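Local coordinates for protein glycosyltransferase Gtf1 (Streptococcus pneumoniae, PDB 4PQG) that belongs to the glycosyltransferases of the GT-B fold and carries an added extended beta-sheet domain, at residues Tyr12-Gly17 against Lys44-Asp49; Ile225-Thr230 against Ala246-Ala251; Val280-Val285 against Lys307-Pro312. All blocks are in the same frame, centred on the assembly; numbering follows the deposited sequence.

Interaction 1: residues Tyr12-Gly17 against Lys44-Asp49; sequences YNINLG and KFIFTD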
loop_
_atom_site.group_PDB
_atom_site.type_symbol
_atom_site.label_atom_id
_atom_site.label_comp_id
_atom_site.label_asym_id
_atom_site.label_seq_id
_atom_site.Cartn_x
_atom_site.Cartn_y
_atom_site.Cartn_z
ATOM N N TYR A 12 16.215 -5.117 5.510
ATOM C CA TYR A 12 14.922 -5.322 6.155
ATOM C C TYR A 12 14.111 -4.067 5.943
ATOM O O TYR A 12 14.578 -2.967 6.227
ATOM C CB TYR A 12 15.086 -5.598 7.662
ATOM C CG TYR A 12 15.859 -6.871 7.940
ATOM C CD1 TYR A 12 15.227 -8.123 7.924
ATOM C CD2 TYR A 12 17.234 -6.826 8.188
ATOM C CE1 TYR A 12 15.946 -9.295 8.158
ATOM C CE2 TYR A 12 17.960 -7.990 8.429
ATOM C CZ TYR A 12 17.316 -9.213 8.408
ATOM O OH TYR A 12 18.061 -10.342 8.627
ATOM N N ASN A 13 12.895 -4.241 5.444
ATOM C CA ASN A 13 11.996 -3.127 5.177
ATOM C C ASN A 13 10.746 -3.313 6.040
ATOM O O ASN A 13 10.156 -4.399 6.049
ATOM C CB ASN A 13 11.590 -3.133 3.705
ATOM C CG ASN A 13 12.786 -3.200 2.759
ATOM O OD1 ASN A 13 13.126 -2.212 2.132
ATOM N ND2 ASN A 13 13.406 -4.385 2.635
ATOM N N ILE A 14 10.339 -2.247 6.719
ATOM C CA ILE A 14 9.265 -2.307 7.720
ATOM C C ILE A 14 8.063 -1.428 7.340
ATOM O O ILE A 14 8.204 -0.223 7.084
ATOM C CB ILE A 14 9.796 -1.939 9.127
ATOM C CG1 ILE A 14 10.801 -3.011 9.597
ATOM C CG2 ILE A 14 8.661 -1.856 10.129
ATOM C CD1 ILE A 14 11.640 -2.624 10.795
ATOM N N ASN A 15 6.893 -2.056 7.280
ATOM C CA ASN A 15 5.645 -1.372 6.974
ATOM C C ASN A 15 4.602 -1.893 7.971
ATOM O O ASN A 15 4.808 -2.933 8.604
ATOM C CB ASN A 15 5.232 -1.677 5.527
ATOM C CG ASN A 15 4.141 -0.734 4.990
ATOM O OD1 ASN A 15 3.644 0.144 5.686
ATOM N ND2 ASN A 15 3.771 -0.937 3.742
ATOM N N LEU A 16 3.488 -1.181 8.115
ATOM C CA LEU A 16 2.412 -1.686 8.959
ATOM C C LEU A 16 1.657 -2.837 8.293
ATOM O O LEU A 16 1.616 -3.943 8.815
ATOM C CB LEU A 16 1.467 -0.555 9.401
ATOM C CG LEU A 16 2.194 0.604 10.087
ATOM C CD1 LEU A 16 1.216 1.690 10.498
ATOM C CD2 LEU A 16 3.001 0.106 11.279
ATOM N N GLY A 17 1.079 -2.587 7.128
ATOM C CA GLY A 17 0.144 -3.540 6.557
ATOM C C GLY A 17 0.086 -3.529 5.054
ATOM O O GLY A 17 0.897 -2.871 4.382
ATOM N N LYS A 44 14.019 -8.466 3.046
ATOM C CA LYS A 44 12.803 -8.900 3.734
ATOM C C LYS A 44 11.883 -7.705 3.910
ATOM O O LYS A 44 12.332 -6.624 4.285
ATOM C CB LYS A 44 13.120 -9.506 5.108
ATOM C CG LYS A 44 14.115 -10.661 5.066
ATOM C CD LYS A 44 13.528 -11.911 4.435
ATOM C CE LYS A 44 14.508 -13.076 4.612
ATOM N NZ LYS A 44 13.909 -14.360 4.160
ATOM N N PHE A 45 10.606 -7.924 3.617
ATOM C CA PHE A 45 9.575 -6.925 3.836
ATOM C C PHE A 45 8.677 -7.377 4.981
ATOM O O PHE A 45 7.956 -8.367 4.890
ATOM C CB PHE A 45 8.827 -6.627 2.536
ATOM C CG PHE A 45 9.716 -6.015 1.484
ATOM C CD1 PHE A 45 9.743 -4.643 1.295
ATOM C CD2 PHE A 45 10.565 -6.812 0.724
ATOM C CE1 PHE A 45 10.585 -4.062 0.342
ATOM C CE2 PHE A 45 11.417 -6.249 -0.217
ATOM C CZ PHE A 45 11.431 -4.872 -0.410
ATOM N N ILE A 46 8.802 -6.657 6.084
ATOM C CA ILE A 46 8.168 -7.001 7.354
ATOM C C ILE A 46 6.871 -6.200 7.469
ATOM O O ILE A 46 6.883 -4.986 7.295
ATOM C CB ILE A 46 9.103 -6.627 8.529
ATOM C CG1 ILE A 46 10.418 -7.430 8.449
ATOM C CG2 ILE A 46 8.394 -6.812 9.879
ATOM C CD1 ILE A 46 11.594 -6.738 9.104
ATOM N N PHE A 47 5.770 -6.884 7.763
ATOM C CA PHE A 47 4.504 -6.230 8.114
ATOM C C PHE A 47 4.144 -6.524 9.570
ATOM O O PHE A 47 4.186 -7.679 10.001
ATOM C CB PHE A 47 3.408 -6.702 7.169
ATOM C CG PHE A 47 3.736 -6.457 5.720
ATOM C CD1 PHE A 47 3.360 -5.267 5.104
ATOM C CD2 PHE A 47 4.463 -7.399 4.990
ATOM C CE1 PHE A 47 3.688 -5.025 3.780
ATOM C CE2 PHE A 47 4.797 -7.165 3.664
ATOM C CZ PHE A 47 4.393 -5.987 3.056
ATOM N N THR A 48 3.802 -5.473 10.319
ATOM C CA THR A 48 3.589 -5.593 11.776
ATOM C C THR A 48 2.130 -5.657 12.218
ATOM O O THR A 48 1.847 -6.009 13.388
ATOM C CB THR A 48 4.296 -4.465 12.561
ATOM O OG1 THR A 48 3.829 -3.195 12.095
ATOM C CG2 THR A 48 5.821 -4.548 12.389
ATOM N N ASP A 49 1.206 -5.311 11.309
ATOM C CA ASP A 49 -0.227 -5.381 11.593
ATOM C C ASP A 49 -0.707 -6.811 11.723
ATOM O O ASP A 49 -0.209 -7.715 11.060
ATOM C CB ASP A 49 -1.059 -4.716 10.495
ATOM C CG ASP A 49 -1.057 -3.198 10.576
ATOM O OD1 ASP A 49 -0.444 -2.596 11.497
ATOM O OD2 ASP A 49 -1.683 -2.602 9.687
#
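Asn-13 and Phe-45 meet side by side on one face of a parallel sheet, where the amide of Asn-13 stacks on the ring. The two planes are 11° apart, and Asn-13 ND2 sits over the ring centre, 3.6 Å above its plane. The same ND2 donates to Lys-44 O at 3.0 Å, with the acceptor in the amide plane. The bond is nearly straight at the hydrogen, but ND2 approaches from above the carbonyl plane. Asn-13 N also donates to Lys-44 O, so this carbonyl accepts two bonds from one residue. With CG beside the backbone N (chi1 -52°), the amide can reach back to the carbonyl its own N-H uses. OD1 is taken by Arg-32, so both ends of the amide are held and its rotation is fixed.

The backbone bonds run in parallel register. Ile-46 N donates to Asn-13 O at 2.6 Å, and Asn-15 N donates to Ile-46 O. At the strand ends the pairing continues: Thr-48 N donates to Asn-15 O at 3.2 Å, and beyond them Asp-49 N donates to Leu-16 O at 2.9 Å.

Apolar contacts fill the other face. Ile-46 CD1 lies 3.8 Å from Ile-14 CG1 and also touches Tyr-12 CB. The CB and CG of Lys-44 run alongside the Tyr-12 ring, before the chain bends at chi2 and leads NZ to Asn-68 O.

Near the loops, the edge of the Phe-47 ring meets carbonyl oxygens, with CD1 3.5 Å from Gly-17 O. Leu-16 CD2 touches Thr-48 OG1. Asn-15 ND2 is hydrogen-bonded to Glu-26 and Gln-29 of helix 24-38.

Strand 10-15, helix 24-38 and strand 42-47 form a beta-alpha-beta crossover, the unit that builds the Rossmann-like N-terminal domain of GT-B glycosyltransferases.

Interaction 2: residues Ile225-Thr230 against Ala246-Ala251; sequences ILDRET and AVVVHA. With NAG (2-acetamido-2-deoxy-beta-D-glucopyranose), chain D.
His-250 joins Asp-227 to NAG just past the ends of two parallel strands. These belong to the beta-alpha-beta unit of strand 223-226, helix 233-240 and strand 244-248. Leu-226 N donates to Ala-246 O, and Val-248 N to Leu-226 O. Beside these bonds, Ile-225 CG2 presses tightly on Val-248 CG2.

From CB outward, each part of His-250 has a neighbour. CB lies 3.4 Å from NAG O5. CG is beside the backbone N (chi1 -72°), which sets the ring between NAG and the carboxylate. Val-248 CG1 lies over one ring face, offset toward the rim. ND1 and NAG O6 share a nearly straight hydrogen bond of 2.8 Å, made in the ring plane. CD2 packs on Asp-227 O at 3.6 Å, while CE1 touches Asp-227 OD1.

Asp-227 OD2 makes a salt bridge with Arg-32 and a hydrogen bond with Gln-29. This second shell holds the carboxylate in place for the histidine. Carboxylate and imidazole planes are turned 45° apart. At the tip, NE2 donates to Asp-227 OD1 at 2.6 Å, meeting that oxygen on its anti side.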
loop_
_atom_site.group_PDB
_atom_site.type_symbol
_atom_site.label_atom_id
_atom_site.label_comp_id
_atom_site.label_asym_id
_atom_site.label_seq_id
_atom_site.Cartn_x
_atom_site.Cartn_y
_atom_site.Cartn_z
ATOM N N ILE A 225 15.240 -0.416 6.625
ATOM C CA ILE A 225 14.536 0.665 5.958
ATOM C C ILE A 225 13.115 0.721 6.507
ATOM O O ILE A 225 12.341 -0.239 6.390
ATOM C CB ILE A 225 14.508 0.475 4.438
ATOM C CG1 ILE A 225 15.944 0.331 3.903
ATOM C CG2 ILE A 225 13.753 1.616 3.764
ATOM C CD1 ILE A 225 16.041 0.024 2.427
ATOM N N LEU A 226 12.792 1.865 7.083
ATOM C CA LEU A 226 11.513 2.079 7.725
ATOM C C LEU A 226 10.536 2.875 6.847
ATOM O O LEU A 226 10.718 4.075 6.609
ATOM C CB LEU A 226 11.749 2.791 9.048
ATOM C CG LEU A 226 10.606 2.958 10.044
ATOM C CD1 LEU A 226 9.977 1.616 10.367
ATOM C CD2 LEU A 226 11.174 3.609 11.302
ATOM N N ASP A 227 9.490 2.203 6.400
ATOM C CA ASP A 227 8.472 2.844 5.564
ATOM C C ASP A 227 7.324 3.484 6.339
ATOM O O ASP A 227 6.918 4.629 6.050
ATOM C CB ASP A 227 7.977 1.851 4.520
ATOM C CG ASP A 227 9.009 1.630 3.443
ATOM O OD1 ASP A 227 9.316 2.644 2.757
ATOM O OD2 ASP A 227 9.535 0.494 3.313
ATOM N N ARG A 228 6.817 2.747 7.318
ATOM C CA ARG A 228 5.753 3.204 8.203
ATOM C C ARG A 228 5.986 2.594 9.561
ATOM O O ARG A 228 6.418 1.433 9.659
ATOM C CB ARG A 228 4.428 2.679 7.737
ATOM C CG ARG A 228 3.697 3.498 6.730
ATOM C CD ARG A 228 2.266 3.010 6.823
ATOM N NE ARG A 228 1.675 2.668 5.532
ATOM C CZ ARG A 228 0.923 3.506 4.835
ATOM N NH1 ARG A 228 0.704 4.732 5.305
ATOM N NH2 ARG A 228 0.396 3.121 3.678
ATOM N N GLU A 229 5.627 3.334 10.606
ATOM C CA GLU A 229 6.223 3.088 11.927
ATOM C C GLU A 229 5.330 3.471 13.106
ATOM O O GLU A 229 5.776 3.437 14.270
ATOM C CB GLU A 229 7.592 3.814 11.961
ATOM C CG GLU A 229 8.001 4.556 13.223
ATOM C CD GLU A 229 7.417 5.958 13.373
ATOM O OE1 GLU A 229 6.508 6.367 12.609
ATOM O OE2 GLU A 229 7.870 6.658 14.303
ATOM N N THR A 230 4.078 3.841 12.823
ATOM C CA THR A 230 3.158 4.209 13.909
ATOM C C THR A 230 3.100 3.120 14.971
ATOM O O THR A 230 2.816 1.982 14.653
ATOM C CB THR A 230 1.728 4.492 13.394
ATOM O OG1 THR A 230 1.748 5.682 12.602
ATOM C CG2 THR A 230 0.767 4.691 14.568
ATOM N N ALA A 246 17.635 3.490 7.823
ATOM C CA ALA A 246 17.166 4.466 6.841
ATOM C C ALA A 246 15.666 4.676 7.039
ATOM O O ALA A 246 14.945 3.732 7.392
ATOM C CB ALA A 246 17.464 3.984 5.426
ATOM N N VAL A 247 15.216 5.917 6.859
ATOM C CA VAL A 247 13.787 6.266 6.929
ATOM C C VAL A 247 13.368 6.798 5.561
ATOM O O VAL A 247 13.963 7.758 5.045
ATOM C CB VAL A 247 13.491 7.318 8.021
ATOM C CG1 VAL A 247 12.075 7.898 7.884
ATOM C CG2 VAL A 247 13.722 6.725 9.407
ATOM N N VAL A 248 12.370 6.156 4.961
ATOM C CA VAL A 248 11.836 6.632 3.693
ATOM C C VAL A 248 10.696 7.606 3.959
ATOM O O VAL A 248 9.779 7.295 4.733
ATOM C CB VAL A 248 11.348 5.476 2.812
ATOM C CG1 VAL A 248 10.849 5.984 1.468
ATOM C CG2 VAL A 248 12.478 4.493 2.581
ATOM N N VAL A 249 10.792 8.777 3.332
ATOM C CA VAL A 249 9.760 9.805 3.385
ATOM C C VAL A 249 8.875 9.615 2.151
ATOM O O VAL A 249 9.351 9.698 1.021
ATOM C CB VAL A 249 10.379 11.223 3.396
ATOM C CG1 VAL A 249 9.297 12.297 3.480
ATOM C CG2 VAL A 249 11.379 11.360 4.541
ATOM N N HIS A 250 7.598 9.315 2.360
ATOM C CA HIS A 250 6.722 8.971 1.228
ATOM C C HIS A 250 5.855 10.072 0.665
ATOM O O HIS A 250 5.778 10.254 -0.565
ATOM C CB HIS A 250 5.875 7.762 1.576
ATOM C CG HIS A 250 6.657 6.484 1.621
ATOM N ND1 HIS A 250 7.011 5.819 0.515
ATOM C CD2 HIS A 250 7.161 5.765 2.695
ATOM C CE1 HIS A 250 7.702 4.721 0.856
ATOM N NE2 HIS A 250 7.780 4.682 2.196
ATOM N N ALA A 251 5.188 10.804 1.543
ATOM C CA ALA A 251 4.290 11.876 1.114
ATOM C C ALA A 251 4.933 13.225 1.470
ATOM O O ALA A 251 6.089 13.263 1.932
ATOM C CB ALA A 251 2.945 11.708 1.812
HETATM C C1 NAG D . 2.493 8.064 -1.279
HETATM C C2 NAG D . 2.442 9.496 -1.796
HETATM C C3 NAG D . 2.820 9.214 -3.256
HETATM C C4 NAG D . 4.093 8.361 -3.373
HETATM C C5 NAG D . 4.017 7.117 -2.445
HETATM C C6 NAG D . 5.202 6.163 -2.546
HETATM C C7 NAG D . 0.857 11.330 -1.548
HETATM C C8 NAG D . -0.599 11.700 -1.563
HETATM N N2 NAG D . 1.109 10.049 -1.759
HETATM O O1 NAG D . 1.539 7.574 -0.381
HETATM O O3 NAG D . 2.912 10.402 -4.023
HETATM O O4 NAG D . 4.219 7.944 -4.711
HETATM O O5 NAG D . 3.826 7.626 -1.122
HETATM O O6 NAG D . 6.320 6.845 -2.024
HETATM O O7 NAG D . 1.730 12.187 -1.337
#

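Interaction 3: residues Val280-Val285 against Lys307-Pro312; sequences VDFFIV and KIVTIP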
loop_
_atom_site.group_PDB
_atom_site.type_symbol
_atom_site.label_atom_id
_atom_site.label_comp_id
_atom_site.label_asym_id
_atom_site.label_seq_id
_atom_site.Cartn_x
_atom_site.Cartn_y
_atom_site.Cartn_z
ATOM N N VAL A 280 19.105 8.263 12.841
ATOM C CA VAL A 280 18.905 7.802 11.473
ATOM C C VAL A 280 20.188 8.010 10.664
ATOM O O VAL A 280 20.724 9.117 10.642
ATOM C CB VAL A 280 17.736 8.579 10.807
ATOM C CG1 VAL A 280 17.523 8.159 9.372
ATOM C CG2 VAL A 280 16.442 8.397 11.597
ATOM N N ASP A 281 20.648 6.952 9.991
ATOM C CA ASP A 281 21.835 7.024 9.136
ATOM C C ASP A 281 21.587 7.866 7.886
ATOM O O ASP A 281 22.390 8.733 7.566
ATOM C CB ASP A 281 22.335 5.629 8.790
ATOM C CG ASP A 281 22.883 4.912 10.005
ATOM O OD1 ASP A 281 23.938 5.332 10.519
ATOM O OD2 ASP A 281 22.237 3.962 10.481
ATOM N N PHE A 282 20.461 7.631 7.203
ATOM C CA PHE A 282 20.015 8.537 6.140
ATOM C C PHE A 282 18.508 8.521 5.892
ATOM O O PHE A 282 17.853 7.518 6.126
ATOM C CB PHE A 282 20.767 8.295 4.827
ATOM C CG PHE A 282 20.624 6.912 4.266
ATOM C CD1 PHE A 282 19.760 6.666 3.210
ATOM C CD2 PHE A 282 21.413 5.859 4.747
ATOM C CE1 PHE A 282 19.655 5.395 2.661
ATOM C CE2 PHE A 282 21.310 4.587 4.208
ATOM C CZ PHE A 282 20.433 4.354 3.155
ATOM N N PHE A 283 17.975 9.655 5.450
ATOM C CA PHE A 283 16.600 9.708 4.968
ATOM C C PHE A 283 16.594 9.547 3.452
ATOM O O PHE A 283 17.516 10.010 2.770
ATOM C CB PHE A 283 15.942 11.023 5.362
ATOM C CG PHE A 283 15.771 11.200 6.850
ATOM C CD1 PHE A 283 14.587 10.793 7.481
ATOM C CD2 PHE A 283 16.779 11.774 7.626
ATOM C CE1 PHE A 283 14.426 10.957 8.849
ATOM C CE2 PHE A 283 16.622 11.938 8.992
ATOM C CZ PHE A 283 15.437 11.533 9.602
ATOM N N ILE A 284 15.566 8.869 2.940
ATOM C CA ILE A 284 15.345 8.737 1.504
ATOM C C ILE A 284 14.096 9.533 1.093
ATOM O O ILE A 284 13.033 9.392 1.715
ATOM C CB ILE A 284 15.173 7.255 1.091
ATOM C CG1 ILE A 284 16.329 6.397 1.627
ATOM C CG2 ILE A 284 15.070 7.118 -0.427
ATOM C CD1 ILE A 284 16.179 4.906 1.328
ATOM N N VAL A 285 14.233 10.389 0.077
ATOM C CA VAL A 285 13.083 11.083 -0.537
ATOM C C VAL A 285 13.034 10.810 -2.032
ATOM O O VAL A 285 14.055 10.481 -2.622
ATOM C CB VAL A 285 13.098 12.610 -0.324
ATOM C CG1 VAL A 285 13.049 12.957 1.153
ATOM C CG2 VAL A 285 14.316 13.241 -0.995
ATOM N N LYS A 307 21.829 13.125 6.804
ATOM C CA LYS A 307 22.067 12.811 5.416
ATOM C C LYS A 307 20.727 12.509 4.757
ATOM O O LYS A 307 19.899 11.788 5.316
ATOM C CB LYS A 307 22.999 11.610 5.289
ATOM C CG LYS A 307 23.216 11.179 3.849
ATOM C CD LYS A 307 24.371 10.208 3.692
ATOM C CE LYS A 307 24.796 10.161 2.228
ATOM N NZ LYS A 307 25.825 9.120 1.959
ATOM N N ILE A 308 20.519 13.076 3.577
ATOM C CA ILE A 308 19.269 12.879 2.837
ATOM C C ILE A 308 19.605 12.516 1.405
ATOM O O ILE A 308 20.298 13.262 0.727
ATOM C CB ILE A 308 18.387 14.136 2.856
ATOM C CG1 ILE A 308 18.055 14.556 4.292
ATOM C CG2 ILE A 308 17.143 13.930 2.007
ATOM C CD1 ILE A 308 17.291 15.866 4.393
ATOM N N VAL A 309 19.126 11.371 0.947
ATOM C CA VAL A 309 19.432 10.909 -0.404
ATOM C C VAL A 309 18.148 10.867 -1.222
ATOM O O VAL A 309 17.082 10.543 -0.690
ATOM C CB VAL A 309 20.189 9.547 -0.408
ATOM C CG1 VAL A 309 19.406 8.454 0.288
ATOM C CG2 VAL A 309 20.538 9.099 -1.824
ATOM N N THR A 310 18.254 11.211 -2.504
ATOM C CA THR A 310 17.129 11.153 -3.417
ATOM C C THR A 310 17.129 9.842 -4.187
ATOM O O THR A 310 18.019 9.583 -4.984
ATOM C CB THR A 310 17.133 12.333 -4.400
ATOM O OG1 THR A 310 17.037 13.567 -3.669
ATOM C CG2 THR A 310 15.970 12.215 -5.386
ATOM N N ILE A 311 16.127 9.002 -3.930
ATOM C CA ILE A 311 15.953 7.772 -4.686
ATOM C C ILE A 311 14.472 7.628 -4.985
ATOM O O ILE A 311 13.671 7.461 -4.058
ATOM C CB ILE A 311 16.441 6.520 -3.928
ATOM C CG1 ILE A 311 17.818 6.742 -3.288
ATOM C CG2 ILE A 311 16.447 5.311 -4.853
ATOM C CD1 ILE A 311 18.172 5.683 -2.265
ATOM N N PRO A 312 14.097 7.727 -6.272
ATOM C CA PRO A 312 12.699 7.570 -6.684
ATOM C C PRO A 312 12.148 6.242 -6.168
ATOM O O PRO A 312 12.845 5.234 -6.249
ATOM C CB PRO A 312 12.794 7.534 -8.202
ATOM C CG PRO A 312 13.976 8.392 -8.511
ATOM C CD PRO A 312 14.962 8.117 -7.410
HETATM O O HOH W 1 22.321 11.243 8.804
#
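Lys-307 opens the contact with its backbone. Its O accepts a hydrogen bond from Phe-283 N at 2.9 Å and lies near the plane of the Phe-283 ring, at the edge. A water sits between the segments here: it accepts from Lys-307 N and lies 2.8 Å from Asp-281 O. Lys-307 CG rests 3.9 Å from Phe-282 CB, and the extended chain then leads its amine away.

Ile-308 lies on the same face of the sheet as Phe-283 and Val-285. Its CG2 is 4.2 Å from Val-285 CG2. Leu-294 and Gln-295 of helix 288-301 also touch this side chain.

Val-309 sits on the other face and is bonded both ways. Its N donates to Phe-283 O at 2.8 Å, and its O accepts from Val-285 N. CG1 lies between the backbone N and the carbonyl carbon (chi1 58°), which turns it toward strand 282-285. There it meets Phe-282 CD1 at 3.4 Å and Ile-284 CG1 at 3.9 Å. Phe-282 comes across it at a slant, while Ile-284 lies alongside and points the same way.

Thr-310 returns to the face of Val-285, and its OG1 lies 3.8 Å from Val-285 CG2. This hydroxyl is hydrogen-bonded to Asn-291 and Asp-288 of helix 288-301.

Ile-311 ends the pairing. Its N donates to Val-285 O, with an N-H...O angle of 144°. Its CB and CD1 both pack on Ile-284 CG2. Helix 494-508 covers this side, with Trp-501 on Ile-311 and Thr-504 and Val-508 on Phe-282.

The seven-stranded parallel sheet ends here at strand 308-310, reached from strand 282-285 through helix 288-301, a beta-alpha-beta crossover of the Rossmann-like kind found in GT-B enzymes.

How the interactions relate
All three contacts lie in one parallel sheet. Interactions 1 and 2 are joined where strands 10-15 and 223-226 pair: Tyr-12 O is 2.7 Å from Ile-225 N, and Ile-14 O is 2.8 Å from Asp-227 N. Interactions 2 and 3 are joined likewise by Val-249 N and Ile-284 O, 2.8 Å apart. Interactions 1 and 3 do not touch; their centres are about 19 Å apart. The ligands lie beyond the C-terminal ends of the strands. Interaction 2 reaches NAG directly, with the His-250 side chain about 7 Å from UDP. The Asn-15 side chain in interaction 1 is about 10 Å from each ligand; that of Ile-284 in interaction 3 is about 9 Å from NAG.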